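Local structure of putative ribose 5-phosphate isomerase (Leishmania infantum, 6FXW) at residues R89-Y94 with N106-L111; T98-R103 with L131-L136; L111-R116 with D125-F130; K6-G11 with T67-C72. The protein probably interconverts ribose 5-phosphate and ribulose 5-phosphate in the pentose phosphate pathway, as a type B isomerase of the LacAB/RpiB family. All coordinates share one frame; numbering follows the deposited sequence. Where two conformers were deposited one is given.

Interaction 1. Residues R89-Y94 with N106-L111. With SO4 (sulfate ion), chain C.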
loop_
_atom_site.group_PDB
_atom_site.type_symbol
_atom_site.label_atom_id
_atom_site.label_comp_id
_atom_site.label_asym_id
_atom_site.label_seq_id
_atom_site.Cartn_x
_atom_site.Cartn_y
_atom_site.Cartn_z
ATOM N N ARG A 89 -13.836 17.340 -7.721
ATOM C CA ARG A 89 -12.564 16.946 -7.093
ATOM C C ARG A 89 -12.625 15.422 -6.984
ATOM O O ARG A 89 -13.502 14.834 -6.308
ATOM C CB ARG A 89 -12.438 17.546 -5.722
ATOM C CG ARG A 89 -12.276 19.097 -5.737
ATOM C CD ARG A 89 -12.094 19.731 -4.342
ATOM N NE ARG A 89 -13.198 19.488 -3.460
ATOM C CZ ARG A 89 -14.349 20.200 -3.499
ATOM N NH1 ARG A 89 -14.483 21.221 -4.391
ATOM N NH2 ARG A 89 -15.344 19.881 -2.699
ATOM N N ALA A 90 -11.630 14.781 -7.560
ATOM C CA ALA A 90 -11.531 13.296 -7.697
ATOM C C ALA A 90 -10.274 12.846 -7.000
ATOM O O ALA A 90 -9.167 13.322 -7.281
ATOM C CB ALA A 90 -11.586 12.864 -9.103
ATOM N N ALA A 91 -10.418 11.895 -6.078
ATOM C CA ALA A 91 -9.303 11.433 -5.244
ATOM C C ALA A 91 -8.940 10.000 -5.478
ATOM O O ALA A 91 -9.777 9.074 -5.235
ATOM C CB ALA A 91 -9.657 11.572 -3.779
ATOM N N LEU A 92 -7.726 9.742 -5.876
ATOM C CA LEU A 92 -7.228 8.370 -5.926
ATOM C C LEU A 92 -6.909 7.882 -4.503
ATOM O O LEU A 92 -6.090 8.491 -3.816
ATOM C CB LEU A 92 -6.022 8.282 -6.855
ATOM C CG LEU A 92 -5.533 6.870 -7.182
ATOM C CD1 LEU A 92 -4.555 6.840 -8.326
ATOM C CD2 LEU A 92 -4.700 6.404 -5.922
ATOM N N CYS A 93 -7.562 6.832 -4.077
ATOM C CA CYS A 93 -7.368 6.256 -2.759
ATOM C C CYS A 93 -7.052 4.787 -2.861
ATOM O O CYS A 93 -7.508 4.071 -3.779
ATOM C CB CYS A 93 -8.579 6.414 -1.865
ATOM S SG CYS A 93 -9.139 8.125 -1.685
ATOM N N TYR A 94 -6.182 4.322 -1.962
ATOM C CA TYR A 94 -5.732 2.946 -1.972
ATOM C C TYR A 94 -5.690 2.331 -0.581
ATOM O O TYR A 94 -5.217 1.200 -0.445
ATOM C CB TYR A 94 -4.311 2.904 -2.566
ATOM C CG TYR A 94 -3.295 3.712 -1.842
ATOM C CD1 TYR A 94 -3.129 5.037 -2.162
ATOM C CD2 TYR A 94 -2.536 3.187 -0.856
ATOM C CE1 TYR A 94 -2.157 5.798 -1.501
ATOM C CE2 TYR A 94 -1.633 4.002 -0.123
ATOM C CZ TYR A 94 -1.500 5.306 -0.508
ATOM O OH TYR A 94 -0.536 6.083 0.180
ATOM N N ASN A 106 -9.835 17.058 1.555
ATOM C CA ASN A 106 -10.032 17.484 0.180
ATOM C C ASN A 106 -11.511 17.535 -0.275
ATOM O O ASN A 106 -11.775 18.033 -1.359
ATOM C CB ASN A 106 -9.266 16.603 -0.784
ATOM C CG ASN A 106 -7.830 16.363 -0.362
ATOM O OD1 ASN A 106 -7.548 15.273 0.145
ATOM N ND2 ASN A 106 -6.953 17.374 -0.449
ATOM N N ASN A 107 -12.423 17.134 0.608
ATOM C CA ASN A 107 -13.841 17.130 0.373
ATOM C C ASN A 107 -14.125 16.622 -1.034
ATOM O O ASN A 107 -14.879 17.209 -1.838
ATOM C CB ASN A 107 -14.406 18.541 0.571
ATOM C CG ASN A 107 -15.923 18.550 0.661
ATOM O OD1 ASN A 107 -16.563 17.514 0.689
ATOM N ND2 ASN A 107 -16.490 19.768 0.644
ATOM N N ALA A 108 -13.580 15.459 -1.420
ATOM C CA ALA A 108 -13.664 14.964 -2.787
ATOM C C ALA A 108 -15.060 14.461 -3.136
ATOM O O ALA A 108 -15.757 13.854 -2.282
ATOM C CB ALA A 108 -12.715 13.784 -3.022
ATOM N N HIS A 109 -15.490 14.758 -4.324
ATOM C CA HIS A 109 -16.736 14.209 -4.872
ATOM C C HIS A 109 -16.658 12.818 -5.344
ATOM O O HIS A 109 -17.668 12.095 -5.327
ATOM C CB HIS A 109 -17.223 15.031 -6.089
ATOM C CG HIS A 109 -17.340 16.492 -5.848
ATOM N ND1 HIS A 109 -16.254 17.346 -6.050
ATOM C CD2 HIS A 109 -18.377 17.284 -5.405
ATOM C CE1 HIS A 109 -16.632 18.594 -5.746
ATOM N NE2 HIS A 109 -17.911 18.596 -5.342
ATOM N N ILE A 110 -15.472 12.416 -5.820
ATOM C CA ILE A 110 -15.283 11.116 -6.531
ATOM C C ILE A 110 -14.113 10.388 -5.920
ATOM O O ILE A 110 -13.055 10.999 -5.686
ATOM C CB ILE A 110 -15.101 11.305 -8.047
ATOM C CG1 ILE A 110 -16.381 11.960 -8.688
ATOM C CG2 ILE A 110 -14.790 9.951 -8.718
ATOM C CD1 ILE A 110 -16.299 12.154 -10.147
ATOM N N LEU A 111 -14.338 9.132 -5.643
ATOM C CA LEU A 111 -13.337 8.186 -5.196
ATOM C C LEU A 111 -12.831 7.489 -6.458
ATOM O O LEU A 111 -13.638 6.867 -7.187
ATOM C CB LEU A 111 -13.966 7.208 -4.281
ATOM C CG LEU A 111 -13.219 5.904 -3.973
ATOM C CD1 LEU A 111 -11.869 6.214 -3.255
ATOM C CD2 LEU A 111 -14.129 4.983 -3.187
HETATM S S SO4 C . -18.317 21.837 -3.832
HETATM O O1 SO4 C . -18.018 21.024 -2.606
HETATM O O2 SO4 C . -19.202 20.996 -4.753
HETATM O O3 SO4 C . -19.065 23.062 -3.369
HETATM O O4 SO4 C . -17.129 22.376 -4.554
#

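Interaction 2. Residues T98-R103 with L131-L136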
loop_
_atom_site.group_PDB
_atom_site.type_symbol
_atom_site.label_atom_id
_atom_site.label_comp_id
_atom_site.label_asym_id
_atom_site.label_seq_id
_atom_site.Cartn_x
_atom_site.Cartn_y
_atom_site.Cartn_z
ATOM N N THR A 98 -6.082 7.306 3.084
ATOM C CA THR A 98 -6.343 8.133 1.934
ATOM C C THR A 98 -7.844 8.324 1.700
ATOM O O THR A 98 -8.297 9.433 1.430
ATOM C CB THR A 98 -5.663 7.628 0.651
ATOM O OG1 THR A 98 -5.942 6.225 0.442
ATOM C CG2 THR A 98 -4.168 7.812 0.764
ATOM N N ALA A 99 -8.595 7.243 1.908
ATOM C CA ALA A 99 -10.069 7.426 1.820
ATOM C C ALA A 99 -10.597 8.417 2.785
ATOM O O ALA A 99 -11.402 9.317 2.445
ATOM C CB ALA A 99 -10.759 6.093 2.015
ATOM N N GLN A 100 -10.159 8.329 4.058
ATOM C CA GLN A 100 -10.619 9.261 5.091
ATOM C C GLN A 100 -10.220 10.691 4.820
ATOM O O GLN A 100 -11.052 11.600 4.854
ATOM C CB GLN A 100 -10.046 8.807 6.431
ATOM C CG GLN A 100 -10.451 9.707 7.575
ATOM C CD GLN A 100 -9.786 9.237 8.896
ATOM O OE1 GLN A 100 -9.615 8.078 9.097
ATOM N NE2 GLN A 100 -9.447 10.162 9.773
ATOM N N LEU A 101 -8.934 10.921 4.501
ATOM C CA LEU A 101 -8.432 12.300 4.279
ATOM C C LEU A 101 -8.878 12.941 2.969
ATOM O O LEU A 101 -9.079 14.153 2.916
ATOM C CB LEU A 101 -6.938 12.325 4.429
ATOM C CG LEU A 101 -6.442 11.969 5.799
ATOM C CD1 LEU A 101 -4.949 11.953 5.907
ATOM C CD2 LEU A 101 -6.973 12.946 6.852
ATOM N N SER A 102 -9.228 12.117 1.950
ATOM C CA SER A 102 -9.742 12.614 0.687
ATOM C C SER A 102 -11.088 13.335 0.966
ATOM O O SER A 102 -11.415 14.254 0.242
ATOM C CB SER A 102 -9.998 11.547 -0.315
ATOM O OG SER A 102 -11.070 10.719 0.009
ATOM N N ARG A 103 -11.814 12.875 1.994
ATOM C CA ARG A 103 -13.057 13.506 2.429
ATOM C C ARG A 103 -12.804 14.593 3.477
ATOM O O ARG A 103 -13.236 15.740 3.305
ATOM C CB ARG A 103 -13.976 12.437 2.980
ATOM C CG ARG A 103 -14.422 11.375 1.972
ATOM C CD ARG A 103 -15.299 11.905 0.851
ATOM N NE ARG A 103 -16.473 12.467 1.450
ATOM C CZ ARG A 103 -16.949 13.708 1.318
ATOM N NH1 ARG A 103 -16.460 14.589 0.452
ATOM N NH2 ARG A 103 -17.972 14.105 2.082
ATOM N N LEU A 131 -17.466 6.841 1.788
ATOM C CA LEU A 131 -18.899 7.204 1.885
ATOM C C LEU A 131 -19.390 7.667 3.242
ATOM O O LEU A 131 -20.505 8.255 3.316
ATOM C CB LEU A 131 -19.764 6.024 1.463
ATOM C CG LEU A 131 -19.649 5.578 -0.002
ATOM C CD1 LEU A 131 -20.477 4.289 -0.341
ATOM C CD2 LEU A 131 -19.934 6.730 -0.986
ATOM N N THR A 132 -18.649 7.403 4.289
ATOM C CA THR A 132 -19.076 7.792 5.627
ATOM C C THR A 132 -18.256 8.847 6.295
ATOM O O THR A 132 -18.365 9.021 7.511
ATOM C CB THR A 132 -19.135 6.566 6.518
ATOM O OG1 THR A 132 -17.856 5.894 6.611
ATOM C CG2 THR A 132 -20.062 5.463 5.962
ATOM N N THR A 133 -17.356 9.501 5.599
ATOM C CA THR A 133 -16.490 10.501 6.178
ATOM C C THR A 133 -16.921 11.872 5.643
ATOM O O THR A 133 -17.111 12.099 4.481
ATOM C CB THR A 133 -14.982 10.224 5.905
ATOM O OG1 THR A 133 -14.638 8.930 6.358
ATOM C CG2 THR A 133 -14.099 11.252 6.587
ATOM N N GLU A 134 -17.072 12.817 6.578
ATOM C CA GLU A 134 -17.411 14.203 6.236
ATOM C C GLU A 134 -16.234 15.123 6.237
ATOM O O GLU A 134 -15.221 14.830 6.929
ATOM C CB GLU A 134 -18.477 14.710 7.211
ATOM C CG GLU A 134 -19.865 14.125 6.862
ATOM C CD GLU A 134 -20.376 14.532 5.471
ATOM O OE1 GLU A 134 -20.171 13.800 4.411
ATOM O OE2 GLU A 134 -21.001 15.622 5.418
ATOM N N PRO A 135 -16.316 16.239 5.497
ATOM C CA PRO A 135 -15.244 17.210 5.487
ATOM C C PRO A 135 -15.091 17.903 6.838
ATOM O O PRO A 135 -16.093 18.134 7.530
ATOM C CB PRO A 135 -15.626 18.158 4.383
ATOM C CG PRO A 135 -17.094 17.969 4.170
ATOM C CD PRO A 135 -17.454 16.644 4.648
ATOM N N LEU A 136 -13.871 18.124 7.265
ATOM C CA LEU A 136 -13.561 18.601 8.665
ATOM C C LEU A 136 -13.906 20.060 8.606
ATOM O O LEU A 136 -13.816 20.698 7.556
ATOM C CB LEU A 136 -12.098 18.464 9.056
ATOM C CG LEU A 136 -11.695 17.098 9.521
ATOM C CD1 LEU A 136 -10.204 17.059 9.753
ATOM C CD2 LEU A 136 -12.446 16.570 10.739
#

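Interaction 3. Residues L111-R116 with D125-F130. With SO4 (sulfate ion), chain B.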
loop_
_atom_site.group_PDB
_atom_site.type_symbol
_atom_site.label_atom_id
_atom_site.label_comp_id
_atom_site.label_asym_id
_atom_site.label_seq_id
_atom_site.Cartn_x
_atom_site.Cartn_y
_atom_site.Cartn_z
ATOM N N LEU A 111 -14.338 9.132 -5.643
ATOM C CA LEU A 111 -13.337 8.186 -5.196
ATOM C C LEU A 111 -12.831 7.489 -6.458
ATOM O O LEU A 111 -13.638 6.867 -7.187
ATOM C CB LEU A 111 -13.966 7.208 -4.281
ATOM C CG LEU A 111 -13.219 5.904 -3.973
ATOM C CD1 LEU A 111 -11.869 6.214 -3.255
ATOM C CD2 LEU A 111 -14.129 4.983 -3.187
ATOM N N CYS A 112 -11.502 7.431 -6.672
ATOM C CA CYS A 112 -10.896 6.702 -7.774
ATOM C C CYS A 112 -10.059 5.553 -7.207
ATOM O O CYS A 112 -9.284 5.768 -6.305
ATOM C CB CYS A 112 -10.034 7.615 -8.583
ATOM S SG CYS A 112 -10.949 8.961 -9.366
ATOM N N ILE A 113 -10.331 4.365 -7.671
ATOM C CA ILE A 113 -9.647 3.153 -7.195
ATOM C C ILE A 113 -9.144 2.297 -8.377
ATOM O O ILE A 113 -9.716 2.318 -9.530
ATOM C CB ILE A 113 -10.510 2.313 -6.288
ATOM C CG1 ILE A 113 -11.815 1.991 -6.970
ATOM C CG2 ILE A 113 -10.742 3.080 -5.002
ATOM C CD1 ILE A 113 -12.702 1.022 -6.094
ATOM N N GLY A 114 -8.153 1.420 -8.118
ATOM C CA GLY A 114 -7.635 0.488 -9.075
ATOM C C GLY A 114 -7.923 -0.918 -8.714
ATOM O O GLY A 114 -7.609 -1.334 -7.578
ATOM N N VAL A 115 -8.545 -1.649 -9.596
ATOM C CA VAL A 115 -8.861 -3.042 -9.331
ATOM C C VAL A 115 -7.691 -3.968 -9.640
ATOM O O VAL A 115 -7.671 -5.123 -9.143
ATOM C CB VAL A 115 -10.080 -3.374 -10.182
ATOM C CG1 VAL A 115 -9.829 -3.365 -11.651
ATOM C CG2 VAL A 115 -10.775 -4.629 -9.765
ATOM N N ARG A 116 -6.658 -3.522 -10.375
ATOM C CA ARG A 116 -5.478 -4.342 -10.612
ATOM C C ARG A 116 -4.397 -4.044 -9.557
ATOM O O ARG A 116 -3.383 -4.788 -9.495
ATOM C CB ARG A 116 -4.900 -4.116 -12.000
ATOM C CG ARG A 116 -5.866 -4.507 -13.084
ATOM C CD ARG A 116 -5.281 -4.126 -14.424
ATOM N NE ARG A 116 -6.244 -4.472 -15.483
ATOM C CZ ARG A 116 -6.194 -3.985 -16.677
ATOM N NH1 ARG A 116 -5.372 -2.989 -16.969
ATOM N NH2 ARG A 116 -7.054 -4.444 -17.568
ATOM N N ASP A 125 -13.034 -1.512 2.386
ATOM C CA ASP A 125 -12.723 -0.514 3.393
ATOM C C ASP A 125 -12.646 0.864 2.837
ATOM O O ASP A 125 -13.118 1.834 3.425
ATOM C CB ASP A 125 -11.401 -0.885 4.090
ATOM C CG ASP A 125 -10.860 0.216 5.054
ATOM O OD1 ASP A 125 -11.598 0.676 5.917
ATOM O OD2 ASP A 125 -9.621 0.364 4.945
ATOM N N ILE A 126 -12.050 1.010 1.655
ATOM C CA ILE A 126 -11.928 2.321 1.033
ATOM C C ILE A 126 -13.336 2.909 0.796
ATOM O O ILE A 126 -13.597 4.096 1.091
ATOM C CB ILE A 126 -11.135 2.262 -0.273
ATOM C CG1 ILE A 126 -9.658 1.869 -0.077
ATOM C CG2 ILE A 126 -11.237 3.553 -1.064
ATOM C CD1 ILE A 126 -8.895 1.511 -1.340
ATOM N N ILE A 127 -14.197 2.094 0.176
ATOM C CA ILE A 127 -15.540 2.541 -0.160
ATOM C C ILE A 127 -16.300 2.922 1.074
ATOM O O ILE A 127 -16.890 4.027 1.118
ATOM C CB ILE A 127 -16.224 1.482 -1.024
ATOM C CG1 ILE A 127 -15.639 1.420 -2.420
ATOM C CG2 ILE A 127 -17.716 1.773 -1.156
ATOM C CD1 ILE A 127 -16.179 0.299 -3.350
ATOM N N GLU A 128 -16.321 2.022 2.076
ATOM C CA GLU A 128 -17.079 2.319 3.277
ATOM C C GLU A 128 -16.581 3.580 3.973
ATOM O O GLU A 128 -17.367 4.408 4.367
ATOM C CB GLU A 128 -16.988 1.162 4.220
ATOM C CG GLU A 128 -17.781 -0.023 3.769
ATOM C CD GLU A 128 -17.788 -1.261 4.638
ATOM O OE1 GLU A 128 -16.976 -1.301 5.584
ATOM O OE2 GLU A 128 -18.547 -2.221 4.271
ATOM N N THR A 129 -15.261 3.822 4.026
ATOM C CA THR A 129 -14.689 4.994 4.638
ATOM C C THR A 129 -15.040 6.239 3.840
ATOM O O THR A 129 -15.426 7.241 4.376
ATOM C CB THR A 129 -13.213 4.795 4.740
ATOM O OG1 THR A 129 -12.985 3.586 5.522
ATOM C CG2 THR A 129 -12.546 6.038 5.391
ATOM N N PHE A 130 -14.854 6.184 2.524
ATOM C CA PHE A 130 -15.151 7.367 1.680
ATOM C C PHE A 130 -16.565 7.840 1.791
ATOM O O PHE A 130 -16.862 9.040 1.860
ATOM C CB PHE A 130 -14.814 7.024 0.223
ATOM C CG PHE A 130 -14.871 8.186 -0.721
ATOM C CD1 PHE A 130 -13.785 9.012 -0.914
ATOM C CD2 PHE A 130 -16.018 8.454 -1.430
ATOM C CE1 PHE A 130 -13.769 10.025 -1.808
ATOM C CE2 PHE A 130 -16.033 9.517 -2.313
ATOM C CZ PHE A 130 -14.937 10.338 -2.479
HETATM S S SO4 B . -5.536 -2.521 -20.900
HETATM O O1 SO4 B . -4.639 -3.556 -21.551
HETATM O O2 SO4 B . -6.663 -3.193 -20.254
HETATM O O3 SO4 B . -4.572 -1.856 -19.869
HETATM O O4 SO4 B . -5.969 -1.662 -21.965
#

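Interaction 4. Residues K6-G11 with T67-C72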
loop_
_atom_site.group_PDB
_atom_site.type_symbol
_atom_site.label_atom_id
_atom_site.label_comp_id
_atom_site.label_asym_id
_atom_site.label_seq_id
_atom_site.Cartn_x
_atom_site.Cartn_y
_atom_site.Cartn_z
ATOM N N LYS A 6 -26.019 8.581 0.685
ATOM C CA LYS A 6 -25.691 9.258 -0.554
ATOM C C LYS A 6 -26.124 8.484 -1.777
ATOM O O LYS A 6 -26.210 7.247 -1.761
ATOM C CB LYS A 6 -24.136 9.259 -0.676
ATOM C CG LYS A 6 -23.298 9.964 0.399
ATOM C CD LYS A 6 -23.648 11.434 0.465
ATOM C CE LYS A 6 -22.444 12.345 0.702
ATOM N NZ LYS A 6 -21.406 11.756 1.607
ATOM N N ARG A 7 -26.384 9.221 -2.849
ATOM C CA ARG A 7 -26.681 8.653 -4.174
ATOM C C ARG A 7 -25.352 8.519 -4.912
ATOM O O ARG A 7 -24.693 9.537 -5.083
ATOM C CB ARG A 7 -27.604 9.495 -5.000
ATOM C CG ARG A 7 -29.011 9.395 -4.459
ATOM C CD ARG A 7 -29.938 10.337 -5.251
ATOM N NE ARG A 7 -30.027 10.114 -6.667
ATOM C CZ ARG A 7 -30.867 9.202 -7.242
ATOM N NH1 ARG A 7 -31.672 8.421 -6.505
ATOM N NH2 ARG A 7 -30.962 9.083 -8.548
ATOM N N VAL A 8 -24.992 7.291 -5.258
ATOM C CA VAL A 8 -23.620 6.968 -5.745
ATOM C C VAL A 8 -23.706 6.581 -7.215
ATOM O O VAL A 8 -24.431 5.618 -7.603
ATOM C CB VAL A 8 -23.011 5.849 -4.903
ATOM C CG1 VAL A 8 -21.624 5.501 -5.514
ATOM C CG2 VAL A 8 -22.950 6.219 -3.417
ATOM N N ALA A 9 -22.919 7.218 -8.054
ATOM C CA ALA A 9 -22.687 6.793 -9.407
ATOM C C ALA A 9 -21.340 6.041 -9.487
ATOM O O ALA A 9 -20.318 6.610 -9.130
ATOM C CB ALA A 9 -22.652 7.999 -10.345
ATOM N N LEU A 10 -21.404 4.838 -9.992
ATOM C CA LEU A 10 -20.226 3.957 -10.100
ATOM C C LEU A 10 -19.904 3.818 -11.566
ATOM O O LEU A 10 -20.744 3.296 -12.340
ATOM C CB LEU A 10 -20.503 2.570 -9.507
ATOM C CG LEU A 10 -19.455 1.513 -9.793
ATOM C CD1 LEU A 10 -18.186 1.830 -9.024
ATOM C CD2 LEU A 10 -19.901 0.095 -9.392
ATOM N N GLY A 11 -18.717 4.198 -11.990
ATOM C CA GLY A 11 -18.269 4.015 -13.380
ATOM C C GLY A 11 -16.979 3.240 -13.426
ATOM O O GLY A 11 -16.165 3.293 -12.492
ATOM N N THR A 67 -22.299 11.593 -5.252
ATOM C CA THR A 67 -20.888 11.161 -5.081
ATOM C C THR A 67 -20.613 10.136 -6.135
ATOM O O THR A 67 -21.548 9.511 -6.701
ATOM C CB THR A 67 -20.555 10.713 -3.626
ATOM O OG1 THR A 67 -19.205 10.199 -3.547
ATOM C CG2 THR A 67 -21.416 9.632 -3.181
ATOM N N GLY A 68 -19.361 9.936 -6.509
ATOM C CA GLY A 68 -19.036 9.001 -7.511
ATOM C C GLY A 68 -17.913 8.064 -7.101
ATOM O O GLY A 68 -17.106 8.421 -6.203
ATOM N N ILE A 69 -17.879 6.900 -7.706
ATOM C CA ILE A 69 -16.741 5.973 -7.584
ATOM C C ILE A 69 -16.318 5.640 -8.980
ATOM O O ILE A 69 -17.156 5.179 -9.764
ATOM C CB ILE A 69 -17.166 4.742 -6.786
ATOM C CG1 ILE A 69 -17.639 5.151 -5.378
ATOM C CG2 ILE A 69 -16.008 3.799 -6.696
ATOM C CD1 ILE A 69 -18.202 3.980 -4.550
ATOM N N LEU A 70 -15.038 5.756 -9.326
ATOM C CA LEU A 70 -14.506 5.446 -10.616
ATOM C C LEU A 70 -13.401 4.391 -10.468
ATOM O O LEU A 70 -12.542 4.531 -9.611
ATOM C CB LEU A 70 -13.959 6.678 -11.304
ATOM C CG LEU A 70 -15.006 7.677 -11.770
ATOM C CD1 LEU A 70 -14.339 8.937 -12.285
ATOM C CD2 LEU A 70 -15.835 7.049 -12.857
ATOM N N VAL A 71 -13.475 3.355 -11.279
ATOM C CA VAL A 71 -12.596 2.171 -11.168
ATOM C C VAL A 71 -11.935 1.934 -12.525
ATOM O O VAL A 71 -12.603 1.783 -13.567
ATOM C CB VAL A 71 -13.365 0.960 -10.714
ATOM C CG1 VAL A 71 -12.366 -0.132 -10.335
ATOM C CG2 VAL A 71 -14.336 1.196 -9.629
ATOM N N CYS A 72 -10.610 1.899 -12.547
ATOM C CA CYS A 72 -9.804 1.476 -13.726
ATOM C C CYS A 72 -8.760 0.496 -13.232
ATOM O O CYS A 72 -8.819 0.052 -12.066
ATOM C CB CYS A 72 -9.294 2.594 -14.628
ATOM S SG CYS A 72 -8.117 3.675 -13.859
#

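Interaction 1. Residues R89-Y94 with N106-L111
Arg89 and His109 meet through two different parts of the arginine. Its backbone N donates to ND1 of the imidazole (Arg89 N to His109 ND1, 2.9 Å), which, together with the bond from NE2 to a sulfate, fixes the ring's rotation. Farther out, CE1 of the same ring sits over one face of the guanidinium, off toward its rim, with the two planes 49° apart. The arginine chain starts with CG beside the backbone N and kinks at chi3 (-60°), which turns its end back over the 106-111 segment. There Arg89 NE donates to Asn106 O at 2.9 Å, and Arg89 NH2 to Asn107 O at 2.8 Å, both carbonyls lying near the guanidinium edge but somewhat out of its plane. Asn107 has left helical geometry with positive phi, just after helix 96-104, and its own amide oxygen is held by Arg103.

These residues lie at the start of a parallel pairing, where strands 90-92 and 110-114, joined by helix 96-104, form a beta-alpha-beta unit of the Rossmann-like sheet. Ala91 N to Ile110 O is a nearly straight bond of 2.8 Å, and Ile110 N returns a longer one to Arg89 O. On one face Ala90 meets Ile110; on the other, Ala91 CB touches Ala108 CB, and Leu111 CD1 reaches Cys93 CB at 3.6 Å.

The sulfate, probably from the crystallisation liquor, joins the polar ends: Arg89 NH1 and NH2 bind separate oxygens, while His109 NE2 donates to O2 of the sulfate at 2.8 Å.

Interaction 2. Residues T98-R103 with L131-L136
Arg103, at the end of the 98-103 helical segment, folds against Thr133 and carries most of the contact. Its chain bends at both chi2 and chi3 (-66° and -60°), which curls the guanidinium back beside the carbonyl of Thr133. NE and NH2 both lie near that one oxygen, Arg103 NE 3.1 Å from Thr133 O, but neither N-H is well aimed at it and both bonds are weak. The stem of the arginine makes the close apolar packing. Arg103 CB lies 3.8 Å from Thr133 CG2 as the two side chains run past each other in opposite directions, and the same methyl comes to 3.5 Å from Gln100 O. Thr133 can offer this methyl because CG2 stands anti to its backbone N, while OG1 turns to Thr129 O in the preceding helix. On the inner side Phe130 also touches Arg103.

Toward solvent the fit is slacker. Exposed Glu134 starts away from the helix, and a bend at chi2 brings its carboxylate alongside the guanidinium, at its edge but with the planes 54° apart. Arg103 NH2 to Glu134 OE1 measures 3.2 Å, a salt bridge whose hydrogen bond is weak. Pro135 closes the contact by resting CD 3.6 Å from Arg103 NH2, and its CA-H faces Arg103 O.

The arginine thus ties the loop after helix 120-131 to the end of helix 96-104 by weak bonds and a salt bridge, while its firmer bond runs from NH1 to Asn107 OD1. Glu134, which Lys6 also approaches at long range, probably offsets some of the charge of this buried arginine.

Interaction 3. Residues L111-R116 with D125-F130
Leu111 CB stands over the centre of the Phe130 ring in a CH-pi contact, 3.5 Å from the centroid and 3° off the ring normal. Phe130 has CG anti to its backbone N (chi1 -171°), which swings the ring from the helix against the strand, where its CZ also comes to 3.4 Å from Leu111 N.

Aliphatic packing continues along the strand. The two leucine methyls divide their partners, Leu111 CD1 pressing on Ile126 CG2 at 3.5 Å and Leu111 CD2 on Ile127 CG1 at 3.9 Å, with the leucine crossing both isoleucines nearly at right angles. Ile113 adds a looser touch, its CG2 4.0 Å from Ile126 CG2.

No hydrogen bond crosses this interface. Polar bonds remain within the helix, where Asp125 O accepts Thr129 N and Thr129 OG1 from opposite faces of its carbonyl plane. Beyond the strand, extended Arg116 binds a sulfate, probably from the crystallisation liquor, through both terminal nitrogens (Arg116 NH2 to sulfate O2, 3.0 Å). His14 and, from the second subunit, Arg140 and Arg144 also hold this anion, consistent with the place of the substrate phosphate in type B isomerases.

Strand 111-114 and helix 125-130 run antiparallel (176°) with axes 10.1 Å apart. This is the layering of an alpha/beta Rossmann-like fold, in which helix 120-131 follows its strand and covers one face of the parallel sheet.

Interaction 4. Residues K6-G11 with T67-C72
Ile69 N donates to Ala9 O at 2.8 Å and Gly11 N to Ile69 O at 2.9 Å, the two shortest of five backbone bonds between these parallel strands. Ala9 N to Thr67 O is the straightest of the five, at 168°, while the outer bonds, Thr67 N to Arg7 O and Val71 N to Gly11 O, are more bent. CA-H groups of Val8, Gly68, Leu10 and Leu70 approach the same carbonyls.

Side chains then pack on the face that carries Val8, Leu10, Thr67 and Ile69. In one of its two conformers, Thr67 directs OG1 to His109 O, just before strand 110-114, and its CG2 lies between the backbone N and carbonyl carbon, touching both Lys6 CB and Val8 CG2 at 3.7 Å. Leu10 CD1 nestles 3.7 Å from Ile69 CG2 and 3.9 Å from Val71 CG2, whereas Val8 CG1 reaches the other branch of Ile69, at CD1. Helices 20-29 and 120-131 cover this face.

On the reverse face, Leu70 CD2 lies 3.9 Å from Gly11 CA, where the glycine presents only backbone. Five backbone bonds satisfy the facing amides and carbonyls, as a buried pair needs, and the other edges bond to the neighbouring strands.

Overall arrangement
Interactions 1, 3 and 4 are built on one parallel sheet. Strand 110-114 pairs with 90-92 in interaction 1 and also bonds to strand 67-72 of interaction 4, Leu111 N to Gly68 O being 2.9 Å. Leu111 belongs to both interactions 1 and 3, whose centres are about 9 Å apart. Interaction 2 lies nearer the surface, about 15 Å from interaction 4 between centres. Phe130 touches Ser102 of interaction 2 and Thr67 of interaction 4. The sulfate at Arg116, shared with His14 and two arginines of the second subunit, is consistent with the substrate phosphate site; the one at Arg89 and His109, toward the other end of strand 110-114, is probably just a crystallisation ion.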